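Local structure of putative uncharacterized protein (Burkholderia ambifaria, 3W20) at residues A37-I42 and P234-L239; R83-K88 and G162-N167; R140-P145 and T254-G259. The protein is probably an iron(II)/2-oxoglutarate-dependent dioxygenase that oxidises N-substituted L-amino acids, here holding a zinc ion in its metal site. One frame throughout, in Å; residues are numbered along the deposited sequence.

Contacts 1 and 3 are strand pairings in the same sheet of the double-stranded beta-helix, their centres about 15 Å apart and their nearest atoms about 6 Å apart; strand 178-185 lies between them, pairing with both 236-241 and 255-265. Contact 3 carries four 2-oxoglutarate-binding residues, and its Arg141 side chain comes about 7 Å from the zinc ion held by His155, Asp157 and His246. In contact 1, the Thr238 side chain is about 7 Å from that of Arg255. Contact 2, at the surface, joins a loop to the start of helix 87-107, about 34 Å from contact 1 and about 27 Å from contact 3 between centres, yet its Arg83 side chain is about 9 Å from the zinc ion.

Contact 1: A37-I42 and P234-L239; sequences AIVMDI and PGQLTL
The side chains of Asp41 and Gln236 run alongside each other, and their carboxylate and amide planes are turned 43° apart. Gln236 NE2 donates to Asp41 OD1 at 2.9 Å; the oxygen lies in the plane of the amide and is met on its syn side, with the nitrogen 19° out of the carboxylate plane. Val39 CG1 lies over one face of that amide, 3.7 Å from Gln236 CD. It gets there because CG1 stands opposite the backbone N (chi1 179°), while CG2 turns to Thr238. The amide's other end, OE1, accepts from the backbone N of Gln233, so both ends of the group are held.

The backbones pair in regular antiparallel fashion. Ile38 with Leu239 and Met40 with Leu237 are hydrogen-bonded pairs, each joined by two N-H...O bonds of 2.8 Å between backbone N and O atoms, and Ile42 N to Gly235 O at 3.0 Å carries the pairing past the strand end. On the face of Ile38 and Met40, the selenium of selenomethionine Met40 meets Leu239 CD1 at 3.8 Å. Just past the strand, Ile42 CG1 meets Leu237 CB at 3.5 Å.

Helix 23-31 covers this apolar face, with Ala26 on Ile38 and Met40, Ile23 on Leu237 and Leu30 on Leu239. Strand 4-10 pairs with 37-41, and strand 178-185 with 236-241, so the contact lies inside the main sheet.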
loop_
_atom_site.group_PDB
_atom_site.type_symbol
_atom_site.label_atom_id
_atom_site.label_comp_id
_atom_site.label_asym_id
_atom_site.label_seq_id
_atom_site.Cartn_x
_atom_site.Cartn_y
_atom_site.Cartn_z
ATOM N N ALA A 37 -32.583 6.010 -0.343
ATOM C CA ALA A 37 -32.207 4.818 -1.099
ATOM C C ALA A 37 -32.968 4.746 -2.382
ATOM O O ALA A 37 -34.090 5.264 -2.511
ATOM C CB ALA A 37 -32.434 3.534 -0.281
ATOM N N ILE A 38 -32.358 4.117 -3.351
ATOM C CA ILE A 38 -32.963 3.874 -4.684
ATOM C C ILE A 38 -32.647 2.438 -5.053
ATOM O O ILE A 38 -31.469 1.964 -5.005
ATOM C CB ILE A 38 -32.434 4.818 -5.743
ATOM C CG1 ILE A 38 -32.733 6.280 -5.320
ATOM C CG2 ILE A 38 -33.197 4.601 -7.096
ATOM C CD1 ILE A 38 -32.276 7.321 -6.382
ATOM N N VAL A 39 -33.704 1.721 -5.450
ATOM C CA VAL A 39 -33.519 0.345 -5.919
ATOM C C VAL A 39 -33.895 0.232 -7.391
ATOM O O VAL A 39 -35.006 0.625 -7.776
ATOM C CB VAL A 39 -34.345 -0.652 -5.097
ATOM C CG1 VAL A 39 -34.098 -2.056 -5.684
ATOM C CG2 VAL A 39 -33.897 -0.635 -3.626
HETATM N N MSE A 40 -32.991 -0.271 -8.241
HETATM C CA MSE A 40 -33.181 -0.225 -9.700
HETATM C C MSE A 40 -33.062 -1.627 -10.318
HETATM O O MSE A 40 -32.248 -2.422 -9.920
HETATM C CB MSE A 40 -32.021 0.630 -10.328
HETATM C CG MSE A 40 -31.892 1.976 -9.607
HETATM SE SE MSE A 40 -30.498 3.046 -10.541
HETATM C CE MSE A 40 -31.398 3.219 -12.259
ATOM N N ASP A 41 -33.912 -1.924 -11.307
ATOM C CA ASP A 41 -33.915 -3.215 -11.980
ATOM C C ASP A 41 -32.947 -3.133 -13.142
ATOM O O ASP A 41 -33.243 -2.604 -14.190
ATOM C CB ASP A 41 -35.323 -3.523 -12.503
ATOM C CG ASP A 41 -36.312 -3.773 -11.412
ATOM O OD1 ASP A 41 -35.995 -3.648 -10.214
ATOM O OD2 ASP A 41 -37.458 -4.116 -11.741
ATOM N N ILE A 42 -31.749 -3.655 -12.933
ATOM C CA ILE A 42 -30.660 -3.487 -13.878
ATOM C C ILE A 42 -30.512 -4.711 -14.760
ATOM O O ILE A 42 -30.432 -4.580 -15.992
ATOM C CB ILE A 42 -29.316 -3.265 -13.139
ATOM C CG1 ILE A 42 -29.385 -1.982 -12.266
ATOM C CG2 ILE A 42 -28.175 -3.207 -14.147
ATOM C CD1 ILE A 42 -29.864 -0.769 -13.066
ATOM N N PRO A 234 -32.485 -10.592 -6.802
ATOM C CA PRO A 234 -31.585 -10.762 -7.975
ATOM C C PRO A 234 -31.852 -9.837 -9.172
ATOM O O PRO A 234 -32.989 -9.716 -9.665
ATOM C CB PRO A 234 -31.741 -12.273 -8.342
ATOM C CG PRO A 234 -32.084 -12.878 -7.015
ATOM C CD PRO A 234 -32.971 -11.888 -6.280
ATOM N N GLY A 235 -30.789 -9.110 -9.596
ATOM C CA GLY A 235 -30.836 -8.256 -10.779
ATOM C C GLY A 235 -31.045 -6.801 -10.348
ATOM O O GLY A 235 -30.886 -5.883 -11.149
ATOM N N GLN A 236 -31.392 -6.597 -9.081
ATOM C CA GLN A 236 -31.608 -5.201 -8.558
ATOM C C GLN A 236 -30.309 -4.573 -8.015
ATOM O O GLN A 236 -29.546 -5.227 -7.331
ATOM C CB GLN A 236 -32.773 -5.097 -7.547
ATOM C CG GLN A 236 -34.140 -5.502 -8.121
ATOM C CD GLN A 236 -35.266 -5.291 -7.095
ATOM O OE1 GLN A 236 -35.140 -5.639 -5.928
ATOM N NE2 GLN A 236 -36.338 -4.659 -7.539
ATOM N N LEU A 237 -30.127 -3.284 -8.321
ATOM C CA LEU A 237 -28.994 -2.504 -7.799
ATOM C C LEU A 237 -29.602 -1.618 -6.714
ATOM O O LEU A 237 -30.558 -0.899 -6.979
ATOM C CB LEU A 237 -28.494 -1.592 -8.901
ATOM C CG LEU A 237 -27.381 -0.596 -8.489
ATOM C CD1 LEU A 237 -26.088 -1.294 -7.996
ATOM C CD2 LEU A 237 -27.101 0.272 -9.732
ATOM N N THR A 238 -29.010 -1.664 -5.526
ATOM C CA THR A 238 -29.462 -0.827 -4.444
ATOM C C THR A 238 -28.401 0.286 -4.224
ATOM O O THR A 238 -27.234 -0.062 -4.025
ATOM C CB THR A 238 -29.570 -1.674 -3.198
ATOM O OG1 THR A 238 -30.595 -2.652 -3.452
ATOM C CG2 THR A 238 -30.106 -0.846 -2.016
ATOM N N LEU A 239 -28.834 1.543 -4.251
ATOM C CA LEU A 239 -27.953 2.700 -4.091
ATOM C C LEU A 239 -28.481 3.440 -2.853
ATOM O O LEU A 239 -29.727 3.605 -2.710
ATOM C CB LEU A 239 -28.048 3.565 -5.294
ATOM C CG LEU A 239 -27.651 2.899 -6.631
ATOM C CD1 LEU A 239 -28.103 3.828 -7.731
ATOM C CD2 LEU A 239 -26.131 2.852 -6.556
#

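Contact 2: R83-K88 and G162-N167; sequences REQGDK and GRDTVN
An Asx motif in the loop between strands 139-143 and 178-185 meets the N-cap residue of helix 87-107: Asp164, which folds its own loop, also takes the backbone N-H of Gly86. Its CG stands opposite the backbone N (chi1 -176°), which sends the carboxylate across to Gly86. Gly86 N reaches the anti lone pair of Asp164 OD2 at 2.8 Å, while Asn167 ND2 uses the syn side of that oxygen at 2.9 Å. Asp164 OD1 is met from above the carboxylate plane by Asn167 N at 3.1 Å. Three donors therefore fix the group's rotation. A water bridges the backbones, donating to Glu84 O and accepting from Asp164 N.

The Gln85 amide turns its NE2 edge to Asp164, NE2 standing 3.5 Å from Asp164 CB; amide and carboxylate planes are 81° apart. Arg163 CG covers one face of that amide, 3.8 Å from Gln85 CD. The Arg163 guanidinium lies against the aliphatic chain of Arg83, NH1 being 3.6 Å from Arg83 CB and weakly hydrogen-bonded to Arg83 O at 3.3 Å.

Arg163 NE salt-bridges Asp207 of helix 203-216, tying the loop to that helix. From the second subunit, Val166 meets Asp87 and Gly86 meets Asn167.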
loop_
_atom_site.group_PDB
_atom_site.type_symbol
_atom_site.label_atom_id
_atom_site.label_comp_id
_atom_site.label_asym_id
_atom_site.label_seq_id
_atom_site.Cartn_x
_atom_site.Cartn_y
_atom_site.Cartn_z
ATOM N N ARG A 83 -10.515 -0.845 10.773
ATOM C CA ARG A 83 -10.514 -1.429 12.105
ATOM C C ARG A 83 -9.137 -1.478 12.743
ATOM O O ARG A 83 -8.989 -1.594 13.987
ATOM C CB ARG A 83 -11.249 -2.765 12.093
ATOM C CG ARG A 83 -12.727 -2.502 11.929
ATOM C CD ARG A 83 -13.579 -3.670 12.412
ATOM N NE ARG A 83 -13.792 -4.554 11.274
ATOM C CZ ARG A 83 -14.759 -4.408 10.367
ATOM N NH1 ARG A 83 -15.647 -3.401 10.459
ATOM N NH2 ARG A 83 -14.828 -5.276 9.364
ATOM N N GLU A 84 -8.088 -1.410 11.932
ATOM C CA GLU A 84 -6.748 -1.595 12.473
ATOM C C GLU A 84 -6.150 -0.304 13.081
ATOM O O GLU A 84 -6.454 0.820 12.637
ATOM C CB GLU A 84 -5.818 -2.086 11.339
ATOM C CG GLU A 84 -6.274 -3.358 10.648
ATOM C CD GLU A 84 -6.212 -4.577 11.535
ATOM O OE1 GLU A 84 -5.442 -4.602 12.534
ATOM O OE2 GLU A 84 -6.973 -5.489 11.266
ATOM N N GLN A 85 -5.196 -0.442 14.030
ATOM C CA GLN A 85 -4.604 0.697 14.658
ATOM C C GLN A 85 -3.088 0.584 14.712
ATOM O O GLN A 85 -2.513 -0.583 14.721
ATOM C CB GLN A 85 -5.121 0.866 16.097
ATOM C CG GLN A 85 -6.630 0.781 16.188
ATOM C CD GLN A 85 -7.081 1.458 17.462
ATOM O OE1 GLN A 85 -7.511 0.803 18.378
ATOM N NE2 GLN A 85 -6.942 2.778 17.522
ATOM N N GLY A 86 -2.463 1.741 14.700
ATOM C CA GLY A 86 -1.001 1.863 14.938
ATOM C C GLY A 86 -0.178 1.073 13.909
ATOM O O GLY A 86 -0.435 1.161 12.730
ATOM N N ASP A 87 0.797 0.261 14.363
ATOM C CA ASP A 87 1.656 -0.440 13.387
ATOM C C ASP A 87 0.856 -1.453 12.579
ATOM O O ASP A 87 1.227 -1.726 11.418
ATOM C CB ASP A 87 2.872 -1.143 14.039
ATOM C CG ASP A 87 2.469 -2.306 14.959
ATOM O OD1 ASP A 87 1.532 -2.163 15.767
ATOM O OD2 ASP A 87 3.097 -3.379 14.871
ATOM N N LYS A 88 -0.185 -2.021 13.159
ATOM C CA LYS A 88 -1.050 -2.929 12.367
ATOM C C LYS A 88 -1.815 -2.185 11.246
ATOM O O LYS A 88 -2.130 -2.806 10.204
ATOM C CB LYS A 88 -2.015 -3.731 13.236
ATOM C CG LYS A 88 -1.275 -4.666 14.214
ATOM C CD LYS A 88 -2.183 -4.988 15.397
ATOM C CE LYS A 88 -1.757 -6.260 16.150
ATOM N NZ LYS A 88 -2.946 -6.823 16.885
ATOM N N GLY A 162 -11.909 5.799 10.419
ATOM C CA GLY A 162 -10.850 4.921 10.992
ATOM C C GLY A 162 -10.993 4.828 12.505
ATOM O O GLY A 162 -11.287 5.841 13.209
ATOM N N ARG A 163 -10.783 3.637 13.024
ATOM C CA ARG A 163 -10.770 3.512 14.481
ATOM C C ARG A 163 -9.629 4.278 15.113
ATOM O O ARG A 163 -9.764 4.797 16.219
ATOM C CB ARG A 163 -10.727 2.044 14.869
ATOM C CG ARG A 163 -10.748 1.811 16.358
ATOM C CD ARG A 163 -10.927 0.308 16.555
ATOM N NE ARG A 163 -12.291 -0.150 16.343
ATOM C CZ ARG A 163 -12.644 -1.359 15.877
ATOM N NH1 ARG A 163 -11.765 -2.331 15.592
ATOM N NH2 ARG A 163 -13.924 -1.643 15.787
ATOM N N ASP A 164 -8.474 4.287 14.464
ATOM C CA ASP A 164 -7.320 5.031 14.992
ATOM C C ASP A 164 -7.418 6.448 14.518
ATOM O O ASP A 164 -6.973 6.733 13.422
ATOM C CB ASP A 164 -6.030 4.341 14.498
ATOM C CG ASP A 164 -4.763 4.970 15.069
ATOM O OD1 ASP A 164 -4.795 6.190 15.420
ATOM O OD2 ASP A 164 -3.714 4.269 15.062
ATOM N N THR A 165 -8.005 7.345 15.342
ATOM C CA THR A 165 -8.357 8.672 14.857
ATOM C C THR A 165 -7.145 9.427 14.403
ATOM O O THR A 165 -7.182 10.183 13.408
ATOM C CB THR A 165 -9.028 9.511 15.986
ATOM O OG1 THR A 165 -10.010 8.652 16.580
ATOM C CG2 THR A 165 -9.685 10.737 15.356
ATOM N N VAL A 166 -6.040 9.281 15.133
ATOM C CA VAL A 166 -4.883 10.116 14.843
ATOM C C VAL A 166 -4.179 9.691 13.550
ATOM O O VAL A 166 -3.801 10.534 12.733
ATOM C CB VAL A 166 -3.879 10.015 15.999
ATOM C CG1 VAL A 166 -2.585 10.729 15.669
ATOM C CG2 VAL A 166 -4.521 10.663 17.221
ATOM N N ASN A 167 -4.027 8.392 13.403
ATOM C CA ASN A 167 -3.238 7.835 12.291
ATOM C C ASN A 167 -4.042 7.500 11.040
ATOM O O ASN A 167 -3.459 7.264 10.003
ATOM C CB ASN A 167 -2.518 6.567 12.843
ATOM C CG ASN A 167 -1.547 6.921 13.933
ATOM O OD1 ASN A 167 -0.850 7.922 13.829
ATOM N ND2 ASN A 167 -1.465 6.094 14.970
HETATM O O HOH W 1 -7.890 3.011 11.882
#

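Contact 3: R140-P145 and T254-G259; sequences RRVYEP and TRRTMG
Four backbone hydrogen bonds join Arg141 to Thr257 and Tyr143 to Arg255; among them, Arg141 N to Thr257 O is 2.7 Å and Arg255 N to Tyr143 O is 3.1 Å. Past the strand end, Thr254 OG1 donates to the syn side of Glu144 OE1 at 2.7 Å, a bond reached by the bend of the Glu144 chain at chi2 (-66°). Arg141 NE bonds to Thr139 and its NH1 forms a salt bridge with Asp273.

The cation-pi interaction sits on the face that carries Arg141, Tyr143, Arg255 and Thr257. Arg255 and Tyr143 run side by side, and Arg255 CZ lies 4.7 Å from the centroid of the Tyr143 ring, 21° off its normal. NH1 leads, 3.2 Å from Tyr143 CE2, with the guanidinium and ring planes 65° apart. This face belongs to the double-stranded beta-helix pocket: all four residues bind 2-oxoglutarate, although none is bound in this chain.

Van der Waals contacts come last. Thr257 OG1 is at the edge of the Tyr143 ring, 3.5 Å from CE2, and is buried with no polar partner in the model. The methyl CG2 of Thr257 sits over the centre of one face of the Arg255 guanidinium. Gly259 CA lies over one face of the Arg141 guanidinium, toward its rim, 3.6 Å from Arg141 CZ.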
loop_
_atom_site.group_PDB
_atom_site.type_symbol
_atom_site.label_atom_id
_atom_site.label_comp_id
_atom_site.label_asym_id
_atom_site.label_seq_id
_atom_site.Cartn_x
_atom_site.Cartn_y
_atom_site.Cartn_z
ATOM N N ARG A 140 -16.726 -8.755 -4.855
ATOM C CA ARG A 140 -17.825 -9.694 -4.864
ATOM C C ARG A 140 -17.996 -10.260 -3.474
ATOM O O ARG A 140 -16.993 -10.567 -2.777
ATOM C CB ARG A 140 -17.475 -10.848 -5.843
ATOM C CG ARG A 140 -17.531 -10.461 -7.272
ATOM C CD ARG A 140 -17.388 -11.694 -8.217
ATOM N NE ARG A 140 -16.192 -12.438 -7.887
ATOM C CZ ARG A 140 -15.747 -13.528 -8.548
ATOM N NH1 ARG A 140 -16.393 -14.004 -9.595
ATOM N NH2 ARG A 140 -14.647 -14.134 -8.145
ATOM N N ARG A 141 -19.226 -10.431 -3.016
ATOM C CA ARG A 141 -19.481 -10.654 -1.586
ATOM C C ARG A 141 -20.318 -11.900 -1.508
ATOM O O ARG A 141 -21.374 -12.023 -2.197
ATOM C CB ARG A 141 -20.238 -9.434 -0.967
ATOM C CG ARG A 141 -19.380 -8.139 -0.843
ATOM C CD ARG A 141 -20.253 -6.875 -0.789
ATOM N NE ARG A 141 -19.503 -5.615 -0.939
ATOM C CZ ARG A 141 -20.064 -4.417 -0.998
ATOM N NH1 ARG A 141 -19.277 -3.291 -1.122
ATOM N NH2 ARG A 141 -21.410 -4.310 -0.957
ATOM N N VAL A 142 -19.860 -12.853 -0.704
ATOM C CA VAL A 142 -20.620 -14.081 -0.399
ATOM C C VAL A 142 -21.101 -13.969 1.070
ATOM O O VAL A 142 -20.310 -13.729 1.982
ATOM C CB VAL A 142 -19.742 -15.351 -0.623
ATOM C CG1 VAL A 142 -20.495 -16.614 -0.269
ATOM C CG2 VAL A 142 -19.241 -15.413 -2.080
ATOM N N TYR A 143 -22.400 -14.100 1.292
ATOM C CA TYR A 143 -22.960 -14.054 2.655
ATOM C C TYR A 143 -23.416 -15.504 2.935
ATOM O O TYR A 143 -24.387 -15.933 2.319
ATOM C CB TYR A 143 -24.166 -13.105 2.699
ATOM C CG TYR A 143 -23.770 -11.651 2.471
ATOM C CD1 TYR A 143 -23.466 -10.824 3.547
ATOM C CD2 TYR A 143 -23.648 -11.123 1.175
ATOM C CE1 TYR A 143 -23.069 -9.501 3.381
ATOM C CE2 TYR A 143 -23.233 -9.804 0.997
ATOM C CZ TYR A 143 -22.967 -8.990 2.094
ATOM O OH TYR A 143 -22.560 -7.687 1.952
ATOM N N GLU A 144 -22.690 -16.255 3.786
ATOM C CA GLU A 144 -23.129 -17.630 4.200
ATOM C C GLU A 144 -24.025 -17.507 5.433
ATOM O O GLU A 144 -23.811 -16.598 6.256
ATOM C CB GLU A 144 -21.966 -18.592 4.503
ATOM C CG GLU A 144 -21.019 -18.921 3.340
ATOM C CD GLU A 144 -21.649 -19.723 2.187
ATOM O OE1 GLU A 144 -22.867 -20.015 2.208
ATOM O OE2 GLU A 144 -20.917 -20.057 1.223
ATOM N N PRO A 145 -25.046 -18.379 5.546
ATOM C CA PRO A 145 -25.933 -18.464 6.704
ATOM C C PRO A 145 -25.214 -18.274 8.047
ATOM O O PRO A 145 -24.223 -18.935 8.307
ATOM C CB PRO A 145 -26.473 -19.884 6.592
ATOM C CG PRO A 145 -26.587 -20.086 5.116
ATOM C CD PRO A 145 -25.492 -19.293 4.474
ATOM N N THR A 254 -27.225 -19.164 0.937
ATOM C CA THR A 254 -26.253 -18.273 0.302
ATOM C C THR A 254 -26.885 -17.059 -0.431
ATOM O O THR A 254 -27.798 -17.202 -1.279
ATOM C CB THR A 254 -25.266 -19.060 -0.599
ATOM O OG1 THR A 254 -24.699 -20.150 0.170
ATOM C CG2 THR A 254 -24.125 -18.132 -1.054
ATOM N N ARG A 255 -26.322 -15.878 -0.117
ATOM C CA ARG A 255 -26.692 -14.610 -0.783
ATOM C C ARG A 255 -25.405 -14.143 -1.491
ATOM O O ARG A 255 -24.333 -14.178 -0.891
ATOM C CB ARG A 255 -27.174 -13.592 0.265
ATOM C CG ARG A 255 -27.681 -12.239 -0.263
ATOM C CD ARG A 255 -28.036 -11.374 0.937
ATOM N NE ARG A 255 -28.377 -9.982 0.589
ATOM C CZ ARG A 255 -27.565 -8.918 0.743
ATOM N NH1 ARG A 255 -26.345 -9.020 1.280
ATOM N NH2 ARG A 255 -28.028 -7.707 0.406
ATOM N N ARG A 256 -25.497 -13.776 -2.770
ATOM C CA ARG A 256 -24.329 -13.170 -3.412
ATOM C C ARG A 256 -24.654 -11.765 -3.913
ATOM O O ARG A 256 -25.706 -11.579 -4.512
ATOM C CB ARG A 256 -23.873 -14.055 -4.578
ATOM C CG ARG A 256 -23.180 -15.308 -4.058
ATOM C CD ARG A 256 -22.677 -16.156 -5.188
ATOM N NE ARG A 256 -23.750 -16.590 -6.055
ATOM C CZ ARG A 256 -23.609 -16.666 -7.356
ATOM N NH1 ARG A 256 -22.436 -16.334 -7.891
ATOM N NH2 ARG A 256 -24.611 -17.055 -8.105
ATOM N N THR A 257 -23.739 -10.818 -3.655
ATOM C CA THR A 257 -23.845 -9.427 -4.168
ATOM C C THR A 257 -22.467 -8.991 -4.676
ATOM O O THR A 257 -21.438 -9.642 -4.354
ATOM C CB THR A 257 -24.316 -8.408 -3.079
ATOM O OG1 THR A 257 -23.282 -8.286 -2.133
ATOM C CG2 THR A 257 -25.590 -8.930 -2.360
HETATM N N MSE A 258 -22.427 -7.903 -5.456
HETATM C CA MSE A 258 -21.210 -7.279 -5.868
HETATM C C MSE A 258 -21.375 -5.852 -5.435
HETATM O O MSE A 258 -22.433 -5.280 -5.711
HETATM C CB MSE A 258 -21.507 -7.233 -7.420
HETATM C CG MSE A 258 -20.336 -7.196 -8.283
HETATM SE SE MSE A 258 -21.231 -7.769 -9.976
HETATM C CE MSE A 258 -21.288 -9.563 -9.559
ATOM N N GLY A 259 -20.392 -5.221 -4.811
ATOM C CA GLY A 259 -20.645 -3.777 -4.445
ATOM C C GLY A 259 -19.419 -2.852 -4.432
ATOM O O GLY A 259 -18.267 -3.266 -4.486
#